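Local coordinates for protein TagI restriction endonuclease (Thermocrispum agreste, PDB 6GHS) that probably recognises 5-methylcytosine or 5-hydroxymethylcytosine in DNA through its SRA domain and cuts the DNA with a zinc-containing HNH nuclease domain, at residues Q44-I49 with A92-S97; I66-G71 with F144-F149; V130-F135 with Q148-K153. One frame throughout, in Å; residues are numbered along the deposited sequence.

Overall arrangement
All three contacts belong to the SRA domain and illustrate how one curled sheet is built and backed by a helix. Along the chain, contact 1 closes first, between strand 45-51 and helix 89-100. Contact 2 begins before that helix is reached and ends on strand 145-153, so these two cross; contact 3 pairs the same strand with 122-137. Contacts 2 and 3 share Gln148 and Phe149, and their centres are about 10 Å apart; the centre of contact 1 lies about 14 Å from that of contact 2 and about 11 Å from that of contact 3. Leu94 and Val95 of the helix cover Phe149, so strand 145-153 joins the helix-covered core to a region touched by the second subunit.

Contact 1 of 3, residues Q44-I49 with A92-S97; sequences QGADAI and AGLVRS
The methyl group of Ala46 lies over the backbone of helix 89-100 at Gly93 and Leu94, with its CB 3.7 Å from Leu94 N and 4.0 Å from Leu94 CG. Strand and helix run almost at right angles, 94° between their directions, and their axes come within 5.3 Å. Two glycines meet at the crossing, Gly45 CA lying 4.1 Å from Gly93 CA, so that main chain faces main chain and Gly45 makes a CA-H...O contact to the Gly93 carbonyl. Alongside, Ser97 OG donates to Ala46 O at 2.8 Å, at a C=O...donor angle of 120° and somewhat tilted out of the carbonyl plane. The hydroxyl reaches it because OG is anti to its own carbonyl carbon (chi1 -84°). Farther along the strand, Ile49 CG2 approaches Leu94 CD2 at 4.2 Å, extending the apolar strip begun by Ala46. Arg96 passes its CG beside Gly45 and carries its guanidinium away, to Glu100 and the carbonyl of Pro223. This is the seam between a helix and the curled sheet of the SRA domain: glycine and alanine let the two backbones come close, and the buried carbonyl of Ala46 is satisfied by the Ser97 hydroxyl.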
loop_
_atom_site.group_PDB
_atom_site.type_symbol
_atom_site.label_atom_id
_atom_site.label_comp_id
_atom_site.label_asym_id
_atom_site.label_seq_id
_atom_site.Cartn_x
_atom_site.Cartn_y
_atom_site.Cartn_z
ATOM N N GLN A 44 -11.623 6.493 17.379
ATOM C CA GLN A 44 -10.588 5.474 17.661
ATOM C C GLN A 44 -10.477 4.322 16.657
ATOM O O GLN A 44 -9.424 3.687 16.592
ATOM C CB GLN A 44 -10.678 4.941 19.109
ATOM C CG GLN A 44 -12.070 4.735 19.714
ATOM C CD GLN A 44 -12.028 4.225 21.158
ATOM O OE1 GLN A 44 -12.949 3.560 21.612
ATOM N NE2 GLN A 44 -10.963 4.533 21.875
ATOM N N GLY A 45 -11.525 4.083 15.868
ATOM C CA GLY A 45 -11.561 2.997 14.884
ATOM C C GLY A 45 -12.476 1.890 15.363
ATOM O O GLY A 45 -12.980 1.946 16.476
ATOM N N ALA A 46 -12.694 0.883 14.526
ATOM C CA ALA A 46 -13.524 -0.279 14.881
ATOM C C ALA A 46 -12.640 -1.494 15.092
ATOM O O ALA A 46 -11.866 -1.855 14.208
ATOM C CB ALA A 46 -14.538 -0.569 13.785
ATOM N N ASP A 47 -12.768 -2.125 16.256
ATOM C CA ASP A 47 -11.951 -3.289 16.610
ATOM C C ASP A 47 -12.637 -4.626 16.346
ATOM O O ASP A 47 -11.952 -5.642 16.256
ATOM C CB ASP A 47 -11.476 -3.216 18.062
ATOM C CG ASP A 47 -12.617 -3.152 19.056
ATOM O OD1 ASP A 47 -13.632 -2.494 18.749
ATOM O OD2 ASP A 47 -12.477 -3.720 20.160
ATOM N N ALA A 48 -13.959 -4.649 16.209
ATOM C CA ALA A 48 -14.636 -5.893 15.864
ATOM C C ALA A 48 -15.959 -5.712 15.158
ATOM O O ALA A 48 -16.595 -4.671 15.264
ATOM C CB ALA A 48 -14.845 -6.728 17.110
ATOM N N ILE A 49 -16.358 -6.752 14.433
ATOM C CA ILE A 49 -17.711 -6.873 13.923
ATOM C C ILE A 49 -18.221 -8.270 14.184
ATOM O O ILE A 49 -17.443 -9.215 14.220
ATOM C CB ILE A 49 -17.823 -6.548 12.415
ATOM C CG1 ILE A 49 -16.962 -7.479 11.543
ATOM C CG2 ILE A 49 -17.429 -5.098 12.166
ATOM C CD1 ILE A 49 -17.408 -7.523 10.092
ATOM N N ALA A 92 -18.566 4.980 11.021
ATOM C CA ALA A 92 -17.412 5.869 10.950
ATOM C C ALA A 92 -16.166 5.136 11.376
ATOM O O ALA A 92 -15.153 5.214 10.702
ATOM C CB ALA A 92 -17.616 7.103 11.809
ATOM N N GLY A 93 -16.259 4.397 12.477
ATOM C CA GLY A 93 -15.123 3.657 13.019
ATOM C C GLY A 93 -14.565 2.670 12.019
ATOM O O GLY A 93 -13.348 2.510 11.904
ATOM N N LEU A 94 -15.458 2.025 11.280
ATOM C CA LEU A 94 -15.037 1.090 10.254
ATOM C C LEU A 94 -14.262 1.748 9.105
ATOM O O LEU A 94 -13.369 1.124 8.543
ATOM C CB LEU A 94 -16.231 0.321 9.690
ATOM C CG LEU A 94 -16.537 -1.023 10.331
ATOM C CD1 LEU A 94 -17.842 -1.534 9.754
ATOM C CD2 LEU A 94 -15.416 -2.021 10.077
ATOM N N VAL A 95 -14.605 2.977 8.745
ATOM C CA VAL A 95 -13.852 3.689 7.708
ATOM C C VAL A 95 -12.498 4.099 8.263
ATOM O O VAL A 95 -11.485 4.024 7.574
ATOM C CB VAL A 95 -14.574 4.957 7.204
ATOM C CG1 VAL A 95 -13.713 5.687 6.174
ATOM C CG2 VAL A 95 -15.939 4.605 6.612
ATOM N N ARG A 96 -12.499 4.554 9.507
ATOM C CA ARG A 96 -11.284 4.950 10.182
ATOM C C ARG A 96 -10.354 3.751 10.348
ATOM O O ARG A 96 -9.156 3.916 10.333
ATOM C CB ARG A 96 -11.633 5.594 11.526
ATOM C CG ARG A 96 -10.480 6.038 12.401
ATOM C CD ARG A 96 -9.531 6.990 11.701
ATOM N NE ARG A 96 -10.142 8.249 11.281
ATOM C CZ ARG A 96 -9.550 9.140 10.475
ATOM N NH1 ARG A 96 -8.325 8.918 9.983
ATOM N NH2 ARG A 96 -10.184 10.266 10.144
ATOM N N SER A 97 -10.898 2.547 10.494
ATOM C CA SER A 97 -10.066 1.338 10.502
ATOM C C SER A 97 -9.407 1.108 9.155
ATOM O O SER A 97 -8.225 0.781 9.089
ATOM C CB SER A 97 -10.873 0.095 10.898
ATOM O OG SER A 97 -10.953 -0.019 12.306
#

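Contact 2 of 3, residues I66-G71 with F144-F149; sequences IYTGHG and FRVCQF
This is an antiparallel strand pairing in the curled sheet of the SRA domain, where the end of strand 64-68 meets the beginning of strand 145-153 at 149° between their directions. Tyr67 and Phe149 form the hydrogen-bonded pair: Tyr67 N gives to Phe149 O at 3.0 Å, and Phe149 N returns a bond to Tyr67 O at 2.8 Å that lies in the carbonyl plane. The ladder runs one step past the strand, since Gly69 N donates to Cys147 O at 2.9 Å. Between these rungs sits the non-hydrogen-bonded pair Thr68 and Gln148, whose side chains lie side by side and point the same way. Gln148 NE2 reaches Thr68 OG1 in a weak bond of 3.4 Å; the threonine oxygen is also bonded to Asp58, and the glutamine OE1 to Trp134 and to Lys236 of the second subunit. Thr68 CG2, turned anti to the backbone N (OG1 at chi1 -45°), rests 3.8 Å from Val146 CG2. Ile66 CG2 slants across the Gln148 amide, 3.6 Å from Gln148 NE2. On the opposite face from Thr68 and Gln148, the edge of the Phe149 ring meets Tyr67 O and Gly69 CA. Helix 89-100 packs on Tyr67 and Phe149 there, and a curved sheet backed by a helix in this way is consistent with the SRA fold.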
loop_
_atom_site.group_PDB
_atom_site.type_symbol
_atom_site.label_atom_id
_atom_site.label_comp_id
_atom_site.label_asym_id
_atom_site.label_seq_id
_atom_site.Cartn_x
_atom_site.Cartn_y
_atom_site.Cartn_z
ATOM N N ILE A 66 -18.531 -8.732 2.297
ATOM C CA ILE A 66 -19.238 -7.482 2.088
ATOM C C ILE A 66 -20.128 -7.304 3.312
ATOM O O ILE A 66 -21.160 -7.965 3.415
ATOM C CB ILE A 66 -20.089 -7.489 0.793
ATOM C CG1 ILE A 66 -19.289 -8.019 -0.393
ATOM C CG2 ILE A 66 -20.600 -6.094 0.479
ATOM C CD1 ILE A 66 -17.901 -7.429 -0.526
ATOM N N TYR A 67 -19.711 -6.440 4.243
ATOM C CA TYR A 67 -20.469 -6.160 5.471
ATOM C C TYR A 67 -21.292 -4.898 5.307
ATOM O O TYR A 67 -20.791 -3.898 4.820
ATOM C CB TYR A 67 -19.526 -5.995 6.663
ATOM C CG TYR A 67 -20.224 -5.931 8.008
ATOM C CD1 TYR A 67 -20.934 -7.028 8.499
ATOM C CD2 TYR A 67 -20.168 -4.787 8.799
ATOM C CE1 TYR A 67 -21.576 -6.986 9.729
ATOM C CE2 TYR A 67 -20.808 -4.737 10.033
ATOM C CZ TYR A 67 -21.510 -5.840 10.495
ATOM O OH TYR A 67 -22.151 -5.807 11.711
ATOM N N THR A 68 -22.552 -4.952 5.732
ATOM C CA THR A 68 -23.457 -3.802 5.682
ATOM C C THR A 68 -23.554 -3.156 7.055
ATOM O O THR A 68 -23.606 -3.838 8.072
ATOM C CB THR A 68 -24.857 -4.212 5.202
ATOM O OG1 THR A 68 -24.730 -5.083 4.070
ATOM C CG2 THR A 68 -25.679 -2.981 4.800
ATOM N N GLY A 69 -23.597 -1.831 7.061
ATOM C CA GLY A 69 -23.416 -1.050 8.270
ATOM C C GLY A 69 -24.643 -0.912 9.133
ATOM O O GLY A 69 -25.645 -1.573 8.930
ATOM N N HIS A 70 -24.533 -0.022 10.105
ATOM C CA HIS A 70 -25.554 0.199 11.097
ATOM C C HIS A 70 -26.325 1.489 10.816
ATOM O O HIS A 70 -25.777 2.434 10.251
ATOM C CB HIS A 70 -24.903 0.271 12.479
ATOM C CG HIS A 70 -25.892 0.366 13.589
ATOM N ND1 HIS A 70 -26.308 1.572 14.106
ATOM C CD2 HIS A 70 -26.599 -0.589 14.236
ATOM C CE1 HIS A 70 -27.212 1.357 15.044
ATOM N NE2 HIS A 70 -27.408 0.053 15.142
ATOM N N GLY A 71 -27.602 1.508 11.202
ATOM C CA GLY A 71 -28.431 2.717 11.182
ATOM C C GLY A 71 -29.713 2.621 10.369
ATOM O O GLY A 71 -29.818 1.814 9.444
ATOM N N PHE A 144 -33.834 3.575 0.023
ATOM C CA PHE A 144 -32.899 3.879 1.107
ATOM C C PHE A 144 -31.493 3.360 0.842
ATOM O O PHE A 144 -31.298 2.248 0.344
ATOM C CB PHE A 144 -33.396 3.306 2.432
ATOM C CG PHE A 144 -34.711 3.871 2.870
ATOM C CD1 PHE A 144 -34.845 5.238 3.102
ATOM C CD2 PHE A 144 -35.822 3.043 3.042
ATOM C CE1 PHE A 144 -36.057 5.771 3.494
ATOM C CE2 PHE A 144 -37.038 3.572 3.440
ATOM C CZ PHE A 144 -37.155 4.937 3.665
ATOM N N ARG A 145 -30.527 4.187 1.228
ATOM C CA ARG A 145 -29.123 3.912 1.052
ATOM C C ARG A 145 -28.590 3.243 2.302
ATOM O O ARG A 145 -28.959 3.611 3.420
ATOM C CB ARG A 145 -28.343 5.220 0.831
ATOM C CG ARG A 145 -28.853 6.121 -0.293
ATOM C CD ARG A 145 -28.510 5.565 -1.666
ATOM N NE ARG A 145 -27.145 5.883 -2.078
ATOM C CZ ARG A 145 -26.473 5.252 -3.045
ATOM N NH1 ARG A 145 -27.002 4.230 -3.737
ATOM N NH2 ARG A 145 -25.235 5.643 -3.321
ATOM N N VAL A 146 -27.700 2.281 2.106
ATOM C CA VAL A 146 -26.914 1.709 3.197
ATOM C C VAL A 146 -25.430 1.840 2.901
ATOM O O VAL A 146 -25.014 1.916 1.741
ATOM C CB VAL A 146 -27.234 0.223 3.457
ATOM C CG1 VAL A 146 -28.611 0.095 4.083
ATOM C CG2 VAL A 146 -27.121 -0.624 2.183
ATOM N N CYS A 147 -24.655 1.834 3.976
ATOM C CA CYS A 147 -23.212 1.868 3.928
ATOM C C CYS A 147 -22.670 0.445 3.844
ATOM O O CYS A 147 -23.196 -0.434 4.496
ATOM C CB CYS A 147 -22.719 2.526 5.203
ATOM S SG CYS A 147 -21.000 2.996 5.094
ATOM N N GLN A 148 -21.621 0.213 3.066
ATOM C CA GLN A 148 -21.044 -1.132 2.949
ATOM C C GLN A 148 -19.524 -1.138 2.950
ATOM O O GLN A 148 -18.886 -0.176 2.550
ATOM C CB GLN A 148 -21.557 -1.825 1.692
ATOM C CG GLN A 148 -22.839 -2.599 1.911
ATOM C CD GLN A 148 -23.311 -3.323 0.665
ATOM O OE1 GLN A 148 -23.201 -2.812 -0.456
ATOM N NE2 GLN A 148 -23.847 -4.522 0.853
ATOM N N PHE A 149 -18.956 -2.245 3.401
ATOM C CA PHE A 149 -17.520 -2.375 3.568
ATOM C C PHE A 149 -17.055 -3.664 2.908
ATOM O O PHE A 149 -17.800 -4.638 2.846
ATOM C CB PHE A 149 -17.158 -2.363 5.061
ATOM C CG PHE A 149 -17.655 -1.145 5.788
ATOM C CD1 PHE A 149 -18.943 -1.105 6.295
ATOM C CD2 PHE A 149 -16.841 -0.021 5.938
ATOM C CE1 PHE A 149 -19.404 0.027 6.947
ATOM C CE2 PHE A 149 -17.300 1.115 6.585
ATOM C CZ PHE A 149 -18.578 1.137 7.094
#

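Contact 3 of 3, residues V130-F135 with Q148-K153; sequences VVAHWF and QFQLVK
Strands 122-137 and 145-153 run antiparallel here, at 164° with axes 4.7 Å apart, joined at one end by Gln148 N to Trp134 O (2.7 Å) and Trp134 N to Gln148 O, and farther along by Val131 N to Gln150 O. The side chain of Trp134 dominates one face. With its CG between the backbone N and the carbonyl carbon (chi1 58°), the indole folds over the partner strand, and Gln148 CB sits 3.1 Å above the ring plane, displaced toward the rim. The hydrogen of Trp134 NE1 is given to Gln148 OE1 at 2.9 Å, with the acceptor tilted out of the ring plane and the amide 74° from the indole. The far edge of the same ring meets Gln150 CB, which lies 3.9 Å from Trp134 CZ3; the amide of Gln150 continues outward, its NE2 bonded to Glu64. The two strands are the arms of a beta hairpin that forms part of the curled SRA sheet, and the second subunit reaches this part of the hairpin: its His237 meets Trp134 edge-to-face, and its Asn259 packs on His133. On the other face, His133 CB leans against Phe149 CD2 at 3.7 Å, while the imidazole leads off to Asp220 and Gln98. Val130 and Leu151 lie side by side there, with Val130 CG2 4.1 Å from Leu151 CD2. Toward the more exposed end, Val131 CG2 crosses Val152 CG2 at 3.8 Å.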
loop_
_atom_site.group_PDB
_atom_site.type_symbol
_atom_site.label_atom_id
_atom_site.label_comp_id
_atom_site.label_asym_id
_atom_site.label_seq_id
_atom_site.Cartn_x
_atom_site.Cartn_y
_atom_site.Cartn_z
ATOM N N VAL A 130 -9.988 -3.935 6.483
ATOM C CA VAL A 130 -11.038 -3.219 5.752
ATOM C C VAL A 130 -10.337 -2.547 4.575
ATOM O O VAL A 130 -9.334 -1.849 4.761
ATOM C CB VAL A 130 -11.743 -2.161 6.622
ATOM C CG1 VAL A 130 -12.930 -1.566 5.874
ATOM C CG2 VAL A 130 -12.189 -2.774 7.945
ATOM N N VAL A 131 -10.858 -2.760 3.372
ATOM C CA VAL A 131 -10.182 -2.326 2.152
ATOM C C VAL A 131 -10.881 -1.153 1.464
ATOM O O VAL A 131 -10.214 -0.222 1.010
ATOM C CB VAL A 131 -10.004 -3.513 1.189
ATOM C CG1 VAL A 131 -9.526 -3.047 -0.186
ATOM C CG2 VAL A 131 -9.026 -4.516 1.791
ATOM N N ALA A 132 -12.204 -1.201 1.367
ATOM C CA ALA A 132 -12.959 -0.111 0.753
ATOM C C ALA A 132 -14.318 0.018 1.382
ATOM O O ALA A 132 -14.759 -0.889 2.083
ATOM C CB ALA A 132 -13.110 -0.355 -0.737
ATOM N N HIS A 133 -14.975 1.147 1.121
ATOM C CA HIS A 133 -16.357 1.353 1.545
ATOM C C HIS A 133 -17.153 2.153 0.528
ATOM O O HIS A 133 -16.599 2.914 -0.244
ATOM C CB HIS A 133 -16.395 2.060 2.887
ATOM C CG HIS A 133 -15.922 3.472 2.825
ATOM N ND1 HIS A 133 -14.637 3.837 3.157
ATOM C CD2 HIS A 133 -16.552 4.610 2.447
ATOM C CE1 HIS A 133 -14.500 5.144 3.003
ATOM N NE2 HIS A 133 -15.648 5.636 2.576
ATOM N N TRP A 134 -18.463 1.984 0.547
ATOM C CA TRP A 134 -19.337 2.683 -0.385
ATOM C C TRP A 134 -20.748 2.710 0.154
ATOM O O TRP A 134 -21.030 2.135 1.207
ATOM C CB TRP A 134 -19.332 1.972 -1.738
ATOM C CG TRP A 134 -19.751 0.557 -1.616
ATOM C CD1 TRP A 134 -21.020 0.059 -1.696
ATOM C CD2 TRP A 134 -18.899 -0.552 -1.344
ATOM N NE1 TRP A 134 -21.006 -1.300 -1.505
ATOM C CE2 TRP A 134 -19.716 -1.700 -1.288
ATOM C CE3 TRP A 134 -17.517 -0.688 -1.148
ATOM C CZ2 TRP A 134 -19.203 -2.966 -1.044
ATOM C CZ3 TRP A 134 -17.004 -1.949 -0.903
ATOM C CH2 TRP A 134 -17.846 -3.074 -0.852
ATOM N N PHE A 135 -21.628 3.380 -0.586
ATOM C CA PHE A 135 -23.063 3.330 -0.341
ATOM C C PHE A 135 -23.752 2.652 -1.499
ATOM O O PHE A 135 -23.331 2.797 -2.652
ATOM C CB PHE A 135 -23.618 4.723 -0.115
ATOM C CG PHE A 135 -23.219 5.291 1.201
ATOM C CD1 PHE A 135 -21.935 5.786 1.391
ATOM C CD2 PHE A 135 -24.096 5.282 2.269
ATOM C CE1 PHE A 135 -21.545 6.295 2.618
ATOM C CE2 PHE A 135 -23.714 5.790 3.496
ATOM C CZ PHE A 135 -22.437 6.296 3.673
ATOM N N GLN A 148 -21.621 0.213 3.066
ATOM C CA GLN A 148 -21.044 -1.132 2.949
ATOM C C GLN A 148 -19.524 -1.138 2.950
ATOM O O GLN A 148 -18.886 -0.176 2.550
ATOM C CB GLN A 148 -21.557 -1.825 1.692
ATOM C CG GLN A 148 -22.839 -2.599 1.911
ATOM C CD GLN A 148 -23.311 -3.323 0.665
ATOM O OE1 GLN A 148 -23.201 -2.812 -0.456
ATOM N NE2 GLN A 148 -23.847 -4.522 0.853
ATOM N N PHE A 149 -18.956 -2.245 3.401
ATOM C CA PHE A 149 -17.520 -2.375 3.568
ATOM C C PHE A 149 -17.055 -3.664 2.908
ATOM O O PHE A 149 -17.800 -4.638 2.846
ATOM C CB PHE A 149 -17.158 -2.363 5.061
ATOM C CG PHE A 149 -17.655 -1.145 5.788
ATOM C CD1 PHE A 149 -18.943 -1.105 6.295
ATOM C CD2 PHE A 149 -16.841 -0.021 5.938
ATOM C CE1 PHE A 149 -19.404 0.027 6.947
ATOM C CE2 PHE A 149 -17.300 1.115 6.585
ATOM C CZ PHE A 149 -18.578 1.137 7.094
ATOM N N GLN A 150 -15.827 -3.645 2.400
ATOM C CA GLN A 150 -15.162 -4.840 1.919
ATOM C C GLN A 150 -14.062 -5.247 2.906
ATOM O O GLN A 150 -13.149 -4.459 3.182
ATOM C CB GLN A 150 -14.569 -4.574 0.549
ATOM C CG GLN A 150 -14.144 -5.837 -0.181
ATOM C CD GLN A 150 -13.442 -5.537 -1.485
ATOM O OE1 GLN A 150 -12.795 -4.498 -1.631
ATOM N NE2 GLN A 150 -13.565 -6.447 -2.441
ATOM N N LEU A 151 -14.160 -6.469 3.441
ATOM C CA LEU A 151 -13.164 -6.999 4.390
ATOM C C LEU A 151 -12.450 -8.222 3.813
ATOM O O LEU A 151 -13.083 -9.081 3.215
ATOM C CB LEU A 151 -13.801 -7.337 5.742
ATOM C CG LEU A 151 -14.272 -6.116 6.542
ATOM C CD1 LEU A 151 -15.671 -5.698 6.132
ATOM C CD2 LEU A 151 -14.247 -6.370 8.037
ATOM N N VAL A 152 -11.129 -8.267 3.993
ATOM C CA VAL A 152 -10.251 -9.308 3.437
ATOM C C VAL A 152 -9.447 -9.914 4.576
ATOM O O VAL A 152 -8.909 -9.182 5.413
ATOM C CB VAL A 152 -9.243 -8.726 2.418
ATOM C CG1 VAL A 152 -8.248 -9.795 1.959
ATOM C CG2 VAL A 152 -9.969 -8.128 1.223
ATOM N N LYS A 153 -9.326 -11.236 4.594
ATOM C CA LYS A 153 -8.620 -11.873 5.686
ATOM C C LYS A 153 -7.132 -11.571 5.651
ATOM O O LYS A 153 -6.474 -11.723 4.629
ATOM C CB LYS A 153 -8.823 -13.378 5.714
ATOM C CG LYS A 153 -8.156 -13.998 6.933
ATOM C CD LYS A 153 -8.846 -15.265 7.355
ATOM C CE LYS A 153 -8.277 -15.759 8.664
ATOM N NZ LYS A 153 -9.025 -16.987 9.028
#